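Local coordinates for protein transcription termination factor FttA (Pyrococcus horikoshii, PDB 3AF6) that probably terminates transcription by cutting nascent RNA, using a zinc-dependent metallo-beta-lactamase and beta-CASP nuclease core that carries N-terminal KH domains, at residues E464-H469 and N490-E495; T284-V289 and T470-Y475; G196-G201 and K623-A628. All blocks are in the same frame, centred on the assembly; numbering follows the deposited sequence.

Contact 1. Residues E464-H469 and N490-E495; sequences EATAIH and NPFLSE
T466 and F492 make the main apolar contact between residues 464-469 and 490-495. The methyl CG2 of T466 sits 3.5 Å from CD2 and 3.6 Å from CG of the F492 ring. It meets the ring at a slant, and the two side chains cross obliquely. CG2 is anti to the backbone N of T466 (chi1 -57° for OG1), which turns the methyl to the loop and leaves OG1 beside the backbone N. H469 adds a looser contact one turn on, with its CB 4.3 Å from CE1 of F492. All three residues are buried.

No hydrogen bond joins the two segments. OG1 of T466 bonds to the carbonyl of I462 and to OE1 of Q437. ND1 of H469 donates to O of A465 at 2.9 Å, nearly straight at 164°. The oxygen lies in the imidazole plane, but ND1 stands above the carbonyl plane. A465 O also takes the backbone N of H469, so two donors of one residue share it. The ND1 bond is the one that limits the ring's rotation.

On the loop, the backbone N of F492 donates to OD1 of N490 at 3.2 Å. M441 of helix 435-447 also touches F492. The N490 to F492 bond makes an Asx turn, which shapes the loop that brings a phenylalanine to a helix inside the beta-CASP domain.

Contact 2. Residues T284-V289 and T470-Y475; sequences TRDLMV and TAYPEY
The Y472 ring is met at its edge, in its plane, by OD1 of D286. The ring and the carboxylate are turned 51° against each other, and the side chains cross at about a right angle. The phenol OH of Y472 donates to OD1 of D286 at 2.8 Å, reaching it from above the carboxylate plane, 49° out of it. OD1 also lies 3.3 Å from CE2 of Y472, beside the hydroxyl.

This hydrogen bond is the one direct link between the two segments. The other carboxylate oxygen, OD2 of D286, forms a salt bridge with NH2 of R285 at 2.7 Å. The two oxygens thus have separate partners, and together these hold the carboxylate in place. The arginine would be expected to stabilise the negative charge of D286, which is buried.

The bond ties the metallo-beta-lactamase region to the beta-CASP region. D286 is on helix 282-301, and Y472 lies in the segment that runs on from helix 462-471. P282 and P283, at the start of helix 282-301, also touch the Y472 side chain. I153 and I156 of helix 151-161 pack on D286, so three helices meet around this point.

Contact 3. Residues G196-G201 and K623-A628; sequences GFREVG and KCLDLA
R198 lays its guanidinium beside L625, and the two side chains run side by side, pointing the same way. The methyl CD2 of L625 comes to the edge of the guanidinium, near its plane, close to both NH1 and NH2 of R198. The chain of R198 is extended from CG to NE, and this carries the charged end across to the leucine. The contact is apolar on the leucine side, and no hydrogen bond or salt bridge crosses between the segments.

C624 makes the second contact, at the backbone end of the arginine. Its SG lies 3.9 Å from CA and 4.1 Å from N of R198. SG is anti to the carbonyl carbon of C624 (chi1 -65°), and the CB of this residue points toward the loop. The sulfur therefore meets the arginine's backbone, whereas the leucine meets its far end. C624 is buried. R198 and L625 are partly exposed.

E199 braces the loop. Its OE2 accepts from the backbone N of G196 at 2.7 Å through its anti lone pair, and the bond is nearly straight at 169°. Beyond the segment, OE2 is also in a salt bridge with R202 NE and takes a hydrogen bond from N644 ND2. At the backbone angles of G196 and G201, a CB would press against the carbonyl oxygen of the preceding residue, so glycine suits both places.

Residues 196-201 connect strand 189-193 to strand 204-209, which are neighbours in one sheet of the metallo-beta-lactamase region. Residues 623-628 belong to helix 621-635, which follows strand 613-617 of another sheet. F197 touches V617 of that strand, and G196 shares a backbone hydrogen bond with the zinc ligand H618.

How the contacts relate
Contacts 1 and 2 are neighbours, with centres 12 Å apart. Both use helix 462-471, and they touch directly: CD1 of F492 lies 3.4 Å from CG2 of T470. I468 also packs on D286 and L287. Contact 1 stays within the beta-CASP region, while contact 2 joins that region to the metallo-beta-lactamase part. Contact 3 is separate, its centre 34 Å from that of contact 1 and 28 Å from that of contact 2. None of their residues is a zinc ligand. The side chains of H469 and C624 each lie about 12 Å from a bound zinc ion. Those of D286 and zinc ligand H256 are about 12 Å apart. C624 comes closest to a ligand, about 6 Å from the H618 side chain.

Contact 1. Residues E464-H469 and N490-E495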
loop_
_atom_site.group_PDB
_atom_site.type_symbol
_atom_site.label_atom_id
_atom_site.label_comp_id
_atom_site.label_asym_id
_atom_site.label_seq_id
_atom_site.Cartn_x
_atom_site.Cartn_y
_atom_site.Cartn_z
ATOM N N GLU A 464 5.091 6.193 -13.264
ATOM C CA GLU A 464 5.759 6.451 -11.995
ATOM C C GLU A 464 5.462 5.268 -11.077
ATOM O O GLU A 464 6.363 4.736 -10.426
ATOM C CB GLU A 464 5.240 7.765 -11.403
ATOM C CG GLU A 464 5.911 8.245 -10.123
ATOM C CD GLU A 464 7.341 7.769 -9.975
ATOM O OE1 GLU A 464 8.058 7.670 -11.002
ATOM O OE2 GLU A 464 7.753 7.506 -8.820
ATOM N N ALA A 465 4.203 4.830 -11.061
ATOM C CA ALA A 465 3.798 3.703 -10.226
ATOM C C ALA A 465 4.507 2.425 -10.658
ATOM O O ALA A 465 4.918 1.610 -9.821
ATOM C CB ALA A 465 2.291 3.507 -10.303
ATOM N N THR A 466 4.646 2.249 -11.970
ATOM C CA THR A 466 5.308 1.061 -12.485
ATOM C C THR A 466 6.758 1.039 -12.022
ATOM O O THR A 466 7.333 -0.025 -11.827
ATOM C CB THR A 466 5.265 1.004 -14.020
ATOM O OG1 THR A 466 3.905 1.066 -14.468
ATOM C CG2 THR A 466 5.892 -0.290 -14.516
ATOM N N ALA A 467 7.352 2.210 -11.828
ATOM C CA ALA A 467 8.742 2.246 -11.383
ATOM C C ALA A 467 8.839 1.644 -9.991
ATOM O O ALA A 467 9.731 0.850 -9.703
ATOM C CB ALA A 467 9.283 3.698 -11.374
ATOM N N ILE A 468 7.906 2.023 -9.132
ATOM C CA ILE A 468 7.893 1.543 -7.760
ATOM C C ILE A 468 7.791 0.019 -7.703
ATOM O O ILE A 468 8.404 -0.621 -6.846
ATOM C CB ILE A 468 6.753 2.232 -6.985
ATOM C CG1 ILE A 468 7.031 3.745 -6.982
ATOM C CG2 ILE A 468 6.643 1.677 -5.578
ATOM C CD1 ILE A 468 5.996 4.620 -6.287
ATOM N N HIS A 469 7.032 -0.561 -8.623
ATOM C CA HIS A 469 6.900 -2.007 -8.666
ATOM C C HIS A 469 8.281 -2.653 -8.823
ATOM O O HIS A 469 8.658 -3.545 -8.058
ATOM C CB HIS A 469 6.003 -2.431 -9.839
ATOM C CG HIS A 469 4.537 -2.290 -9.561
ATOM N ND1 HIS A 469 3.930 -1.072 -9.342
ATOM C CD2 HIS A 469 3.561 -3.223 -9.438
ATOM C CE1 HIS A 469 2.646 -1.260 -9.093
ATOM N NE2 HIS A 469 2.396 -2.557 -9.144
ATOM N N ASN A 490 12.904 -7.522 -17.945
ATOM C CA ASN A 490 11.890 -6.801 -17.196
ATOM C C ASN A 490 10.739 -6.430 -18.129
ATOM O O ASN A 490 10.893 -5.585 -19.010
ATOM C CB ASN A 490 12.501 -5.538 -16.595
ATOM C CG ASN A 490 11.751 -5.059 -15.385
ATOM O OD1 ASN A 490 10.537 -4.869 -15.434
ATOM N ND2 ASN A 490 12.467 -4.862 -14.284
ATOM N N PRO A 491 9.566 -7.057 -17.948
ATOM C CA PRO A 491 8.393 -6.782 -18.785
ATOM C C PRO A 491 7.861 -5.350 -18.687
ATOM O O PRO A 491 7.119 -4.900 -19.559
ATOM C CB PRO A 491 7.379 -7.816 -18.306
ATOM C CG PRO A 491 7.728 -7.967 -16.865
ATOM C CD PRO A 491 9.239 -8.047 -16.910
ATOM N N PHE A 492 8.233 -4.641 -17.626
ATOM C CA PHE A 492 7.789 -3.263 -17.444
ATOM C C PHE A 492 8.612 -2.331 -18.325
ATOM O O PHE A 492 8.131 -1.285 -18.764
ATOM C CB PHE A 492 7.929 -2.840 -15.977
ATOM C CG PHE A 492 7.061 -3.623 -15.035
ATOM C CD1 PHE A 492 7.627 -4.332 -13.979
ATOM C CD2 PHE A 492 5.682 -3.671 -15.218
ATOM C CE1 PHE A 492 6.832 -5.081 -13.119
ATOM C CE2 PHE A 492 4.876 -4.416 -14.364
ATOM C CZ PHE A 492 5.452 -5.124 -13.312
ATOM N N LEU A 493 9.860 -2.722 -18.573
ATOM C CA LEU A 493 10.766 -1.940 -19.407
ATOM C C LEU A 493 10.403 -2.061 -20.887
ATOM O O LEU A 493 10.836 -1.245 -21.702
ATOM C CB LEU A 493 12.211 -2.414 -19.217
ATOM C CG LEU A 493 12.921 -2.229 -17.876
ATOM C CD1 LEU A 493 14.245 -2.980 -17.906
ATOM C CD2 LEU A 493 13.146 -0.751 -17.608
ATOM N N SER A 494 9.621 -3.084 -21.223
ATOM C CA SER A 494 9.205 -3.328 -22.602
ATOM C C SER A 494 9.069 -2.042 -23.410
ATOM O O SER A 494 8.323 -1.129 -23.034
ATOM C CB SER A 494 7.880 -4.087 -22.628
ATOM O OG SER A 494 7.408 -4.225 -23.957
ATOM N N GLU A 495 9.789 -1.979 -24.527
ATOM C CA GLU A 495 9.763 -0.800 -25.379
ATOM C C GLU A 495 8.429 -0.621 -26.109
ATOM O O GLU A 495 8.351 0.109 -27.099
ATOM C CB GLU A 495 10.921 -0.849 -26.392
ATOM C CG GLU A 495 10.847 -1.979 -27.426
ATOM C CD GLU A 495 12.001 -1.940 -28.435
ATOM O OE1 GLU A 495 13.169 -2.128 -28.023
ATOM O OE2 GLU A 495 11.742 -1.718 -29.642
#

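Contact 2. Residues T284-V289 and T470-Y475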
loop_
_atom_site.group_PDB
_atom_site.type_symbol
_atom_site.label_atom_id
_atom_site.label_comp_id
_atom_site.label_asym_id
_atom_site.label_seq_id
_atom_site.Cartn_x
_atom_site.Cartn_y
_atom_site.Cartn_z
ATOM N N THR A 284 3.462 0.036 0.098
ATOM C CA THR A 284 2.249 0.809 0.339
ATOM C C THR A 284 2.612 2.241 0.751
ATOM O O THR A 284 1.963 3.205 0.337
ATOM C CB THR A 284 1.358 0.132 1.417
ATOM O OG1 THR A 284 0.871 -1.120 0.910
ATOM C CG2 THR A 284 0.163 1.003 1.759
ATOM N N ARG A 285 3.659 2.389 1.554
ATOM C CA ARG A 285 4.078 3.724 1.949
ATOM C C ARG A 285 4.411 4.540 0.686
ATOM O O ARG A 285 3.925 5.665 0.508
ATOM C CB ARG A 285 5.305 3.671 2.862
ATOM C CG ARG A 285 6.301 4.766 2.532
ATOM C CD ARG A 285 6.796 5.521 3.733
ATOM N NE ARG A 285 8.031 4.973 4.279
ATOM C CZ ARG A 285 9.081 4.605 3.553
ATOM N NH1 ARG A 285 10.160 4.129 4.159
ATOM N NH2 ARG A 285 9.044 4.682 2.230
ATOM N N ASP A 286 5.231 3.961 -0.188
ATOM C CA ASP A 286 5.627 4.641 -1.416
ATOM C C ASP A 286 4.450 4.858 -2.355
ATOM O O ASP A 286 4.288 5.930 -2.926
ATOM C CB ASP A 286 6.720 3.850 -2.150
ATOM C CG ASP A 286 8.004 3.735 -1.347
ATOM O OD1 ASP A 286 8.946 3.067 -1.827
ATOM O OD2 ASP A 286 8.070 4.303 -0.236
ATOM N N LEU A 287 3.625 3.835 -2.518
ATOM C CA LEU A 287 2.474 3.944 -3.402
ATOM C C LEU A 287 1.409 4.941 -2.934
ATOM O O LEU A 287 0.897 5.717 -3.732
ATOM C CB LEU A 287 1.853 2.565 -3.604
ATOM C CG LEU A 287 2.699 1.629 -4.465
ATOM C CD1 LEU A 287 2.224 0.190 -4.308
ATOM C CD2 LEU A 287 2.619 2.086 -5.919
ATOM N N MET A 288 1.084 4.942 -1.645
ATOM C CA MET A 288 0.059 5.856 -1.153
ATOM C C MET A 288 0.530 7.302 -1.277
ATOM O O MET A 288 -0.245 8.182 -1.658
ATOM C CB MET A 288 -0.323 5.528 0.301
ATOM C CG MET A 288 0.549 6.142 1.369
ATOM S SD MET A 288 -0.134 5.769 2.980
ATOM C CE MET A 288 1.356 5.486 3.944
ATOM N N VAL A 289 1.805 7.533 -0.971
ATOM C CA VAL A 289 2.378 8.868 -1.075
ATOM C C VAL A 289 2.206 9.336 -2.508
ATOM O O VAL A 289 1.925 10.501 -2.758
ATOM C CB VAL A 289 3.871 8.874 -0.715
ATOM C CG1 VAL A 289 4.544 10.109 -1.286
ATOM C CG2 VAL A 289 4.031 8.865 0.789
ATOM N N THR A 470 9.037 -2.179 -9.813
ATOM C CA THR A 470 10.359 -2.721 -10.093
ATOM C C THR A 470 11.376 -2.505 -8.983
ATOM O O THR A 470 12.458 -3.082 -9.027
ATOM C CB THR A 470 10.936 -2.156 -11.401
ATOM O OG1 THR A 470 11.296 -0.783 -11.214
ATOM C CG2 THR A 470 9.907 -2.272 -12.526
ATOM N N ALA A 471 11.034 -1.693 -7.988
ATOM C CA ALA A 471 11.935 -1.444 -6.865
ATOM C C ALA A 471 11.632 -2.435 -5.747
ATOM O O ALA A 471 12.397 -2.551 -4.781
ATOM C CB ALA A 471 11.762 -0.024 -6.351
ATOM N N TYR A 472 10.517 -3.153 -5.885
ATOM C CA TYR A 472 10.109 -4.130 -4.876
ATOM C C TYR A 472 9.809 -5.530 -5.424
ATOM O O TYR A 472 8.691 -6.035 -5.287
ATOM C CB TYR A 472 8.884 -3.607 -4.140
ATOM C CG TYR A 472 9.181 -2.460 -3.219
ATOM C CD1 TYR A 472 9.812 -2.673 -1.992
ATOM C CD2 TYR A 472 8.806 -1.158 -3.562
ATOM C CE1 TYR A 472 10.054 -1.621 -1.126
ATOM C CE2 TYR A 472 9.047 -0.094 -2.704
ATOM C CZ TYR A 472 9.668 -0.332 -1.490
ATOM O OH TYR A 472 9.889 0.721 -0.649
ATOM N N PRO A 473 10.809 -6.183 -6.037
ATOM C CA PRO A 473 10.591 -7.529 -6.588
ATOM C C PRO A 473 10.069 -8.525 -5.565
ATOM O O PRO A 473 9.216 -9.346 -5.880
ATOM C CB PRO A 473 11.969 -7.915 -7.124
ATOM C CG PRO A 473 12.909 -7.145 -6.217
ATOM C CD PRO A 473 12.226 -5.797 -6.138
ATOM N N GLU A 474 10.570 -8.450 -4.338
ATOM C CA GLU A 474 10.119 -9.375 -3.306
ATOM C C GLU A 474 8.619 -9.305 -3.010
ATOM O O GLU A 474 8.060 -10.217 -2.399
ATOM C CB GLU A 474 10.898 -9.148 -2.012
ATOM C CG GLU A 474 12.318 -9.703 -2.036
ATOM C CD GLU A 474 12.996 -9.627 -0.673
ATOM O OE1 GLU A 474 12.406 -10.122 0.314
ATOM O OE2 GLU A 474 14.117 -9.077 -0.589
ATOM N N TYR A 475 7.963 -8.228 -3.432
ATOM C CA TYR A 475 6.538 -8.090 -3.183
ATOM C C TYR A 475 5.681 -8.608 -4.323
ATOM O O TYR A 475 4.458 -8.656 -4.225
ATOM C CB TYR A 475 6.190 -6.633 -2.846
ATOM C CG TYR A 475 6.411 -6.325 -1.383
ATOM C CD1 TYR A 475 7.662 -5.904 -0.912
ATOM C CD2 TYR A 475 5.393 -6.554 -0.445
ATOM C CE1 TYR A 475 7.896 -5.724 0.458
ATOM C CE2 TYR A 475 5.614 -6.378 0.923
ATOM C CZ TYR A 475 6.870 -5.968 1.364
ATOM O OH TYR A 475 7.099 -5.847 2.710
#

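Contact 3. Residues G196-G201 and K623-A628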
loop_
_atom_site.group_PDB
_atom_site.type_symbol
_atom_site.label_atom_id
_atom_site.label_comp_id
_atom_site.label_asym_id
_atom_site.label_seq_id
_atom_site.Cartn_x
_atom_site.Cartn_y
_atom_site.Cartn_z
ATOM N N GLY A 196 -16.943 2.461 5.452
ATOM C CA GLY A 196 -16.594 1.257 4.729
ATOM C C GLY A 196 -17.406 0.064 5.194
ATOM O O GLY A 196 -17.136 -1.071 4.802
ATOM N N PHE A 197 -18.377 0.301 6.064
ATOM C CA PHE A 197 -19.245 -0.780 6.515
ATOM C C PHE A 197 -20.499 -0.600 5.677
ATOM O O PHE A 197 -20.998 0.515 5.547
ATOM C CB PHE A 197 -19.563 -0.649 8.010
ATOM C CG PHE A 197 -18.497 -1.216 8.916
ATOM C CD1 PHE A 197 -17.150 -1.176 8.551
ATOM C CD2 PHE A 197 -18.842 -1.783 10.143
ATOM C CE1 PHE A 197 -16.156 -1.696 9.396
ATOM C CE2 PHE A 197 -17.857 -2.308 11.003
ATOM C CZ PHE A 197 -16.508 -2.265 10.628
ATOM N N ARG A 198 -20.984 -1.685 5.081
ATOM C CA ARG A 198 -22.175 -1.642 4.229
ATOM C C ARG A 198 -22.049 -0.644 3.077
ATOM O O ARG A 198 -23.045 -0.153 2.550
ATOM C CB ARG A 198 -23.429 -1.327 5.054
ATOM C CG ARG A 198 -24.088 -2.555 5.675
ATOM C CD ARG A 198 -25.420 -2.204 6.340
ATOM N NE ARG A 198 -25.919 -3.282 7.190
ATOM C CZ ARG A 198 -26.642 -4.314 6.759
ATOM N NH1 ARG A 198 -26.968 -4.410 5.470
ATOM N NH2 ARG A 198 -27.020 -5.261 7.615
ATOM N N GLU A 199 -20.814 -0.358 2.684
ATOM C CA GLU A 199 -20.559 0.570 1.595
ATOM C C GLU A 199 -19.141 0.328 1.079
ATOM O O GLU A 199 -18.333 -0.305 1.745
ATOM C CB GLU A 199 -20.703 2.020 2.095
ATOM C CG GLU A 199 -19.403 2.661 2.608
ATOM C CD GLU A 199 -19.615 3.923 3.452
ATOM O OE1 GLU A 199 -20.446 4.784 3.096
ATOM O OE2 GLU A 199 -18.923 4.063 4.480
ATOM N N VAL A 200 -18.858 0.803 -0.127
ATOM C CA VAL A 200 -17.521 0.697 -0.698
ATOM C C VAL A 200 -16.951 2.096 -0.467
ATOM O O VAL A 200 -17.666 3.091 -0.611
ATOM C CB VAL A 200 -17.577 0.423 -2.221
ATOM C CG1 VAL A 200 -16.224 0.683 -2.843
ATOM C CG2 VAL A 200 -18.001 -1.018 -2.487
ATOM N N GLY A 201 -15.691 2.207 -0.077
ATOM C CA GLY A 201 -15.168 3.550 0.119
ATOM C C GLY A 201 -15.008 4.042 1.545
ATOM O O GLY A 201 -15.701 3.603 2.463
ATOM N N LYS A 623 -24.872 -6.716 -0.929
ATOM C CA LYS A 623 -23.731 -7.609 -1.024
ATOM C C LYS A 623 -23.104 -8.000 0.322
ATOM O O LYS A 623 -22.724 -9.155 0.504
ATOM C CB LYS A 623 -22.694 -6.986 -1.965
ATOM C CG LYS A 623 -23.142 -7.002 -3.426
ATOM C CD LYS A 623 -22.527 -5.868 -4.228
ATOM C CE LYS A 623 -22.399 -6.215 -5.716
ATOM N NZ LYS A 623 -23.641 -6.738 -6.333
ATOM N N CYS A 624 -23.002 -7.071 1.270
ATOM C CA CYS A 624 -22.422 -7.436 2.561
ATOM C C CYS A 624 -23.381 -8.370 3.255
ATOM O O CYS A 624 -22.979 -9.358 3.879
ATOM C CB CYS A 624 -22.196 -6.217 3.442
ATOM S SG CYS A 624 -20.979 -5.063 2.819
ATOM N N LEU A 625 -24.662 -8.043 3.131
ATOM C CA LEU A 625 -25.733 -8.823 3.728
ATOM C C LEU A 625 -25.723 -10.230 3.142
ATOM O O LEU A 625 -25.672 -11.230 3.871
ATOM C CB LEU A 625 -27.075 -8.155 3.433
ATOM C CG LEU A 625 -28.146 -8.310 4.509
ATOM C CD1 LEU A 625 -28.526 -9.764 4.686
ATOM C CD2 LEU A 625 -27.595 -7.742 5.815
ATOM N N ASP A 626 -25.758 -10.280 1.812
ATOM C CA ASP A 626 -25.768 -11.521 1.043
ATOM C C ASP A 626 -24.613 -12.454 1.435
ATOM O O ASP A 626 -24.830 -13.614 1.800
ATOM C CB ASP A 626 -25.684 -11.181 -0.449
ATOM C CG ASP A 626 -26.061 -12.351 -1.341
ATOM O OD1 ASP A 626 -25.696 -13.498 -1.002
ATOM O OD2 ASP A 626 -26.711 -12.119 -2.388
ATOM N N LEU A 627 -23.384 -11.941 1.360
ATOM C CA LEU A 627 -22.218 -12.733 1.704
ATOM C C LEU A 627 -22.313 -13.267 3.134
ATOM O O LEU A 627 -22.092 -14.453 3.380
ATOM C CB LEU A 627 -20.960 -11.887 1.531
ATOM C CG LEU A 627 -19.623 -12.508 1.949
ATOM C CD1 LEU A 627 -19.369 -13.824 1.190
ATOM C CD2 LEU A 627 -18.527 -11.508 1.674
ATOM N N ALA A 628 -22.649 -12.384 4.071
ATOM C CA ALA A 628 -22.779 -12.741 5.484
ATOM C C ALA A 628 -23.810 -13.846 5.680
ATOM O O ALA A 628 -23.542 -14.852 6.343
ATOM C CB ALA A 628 -23.177 -11.504 6.296
#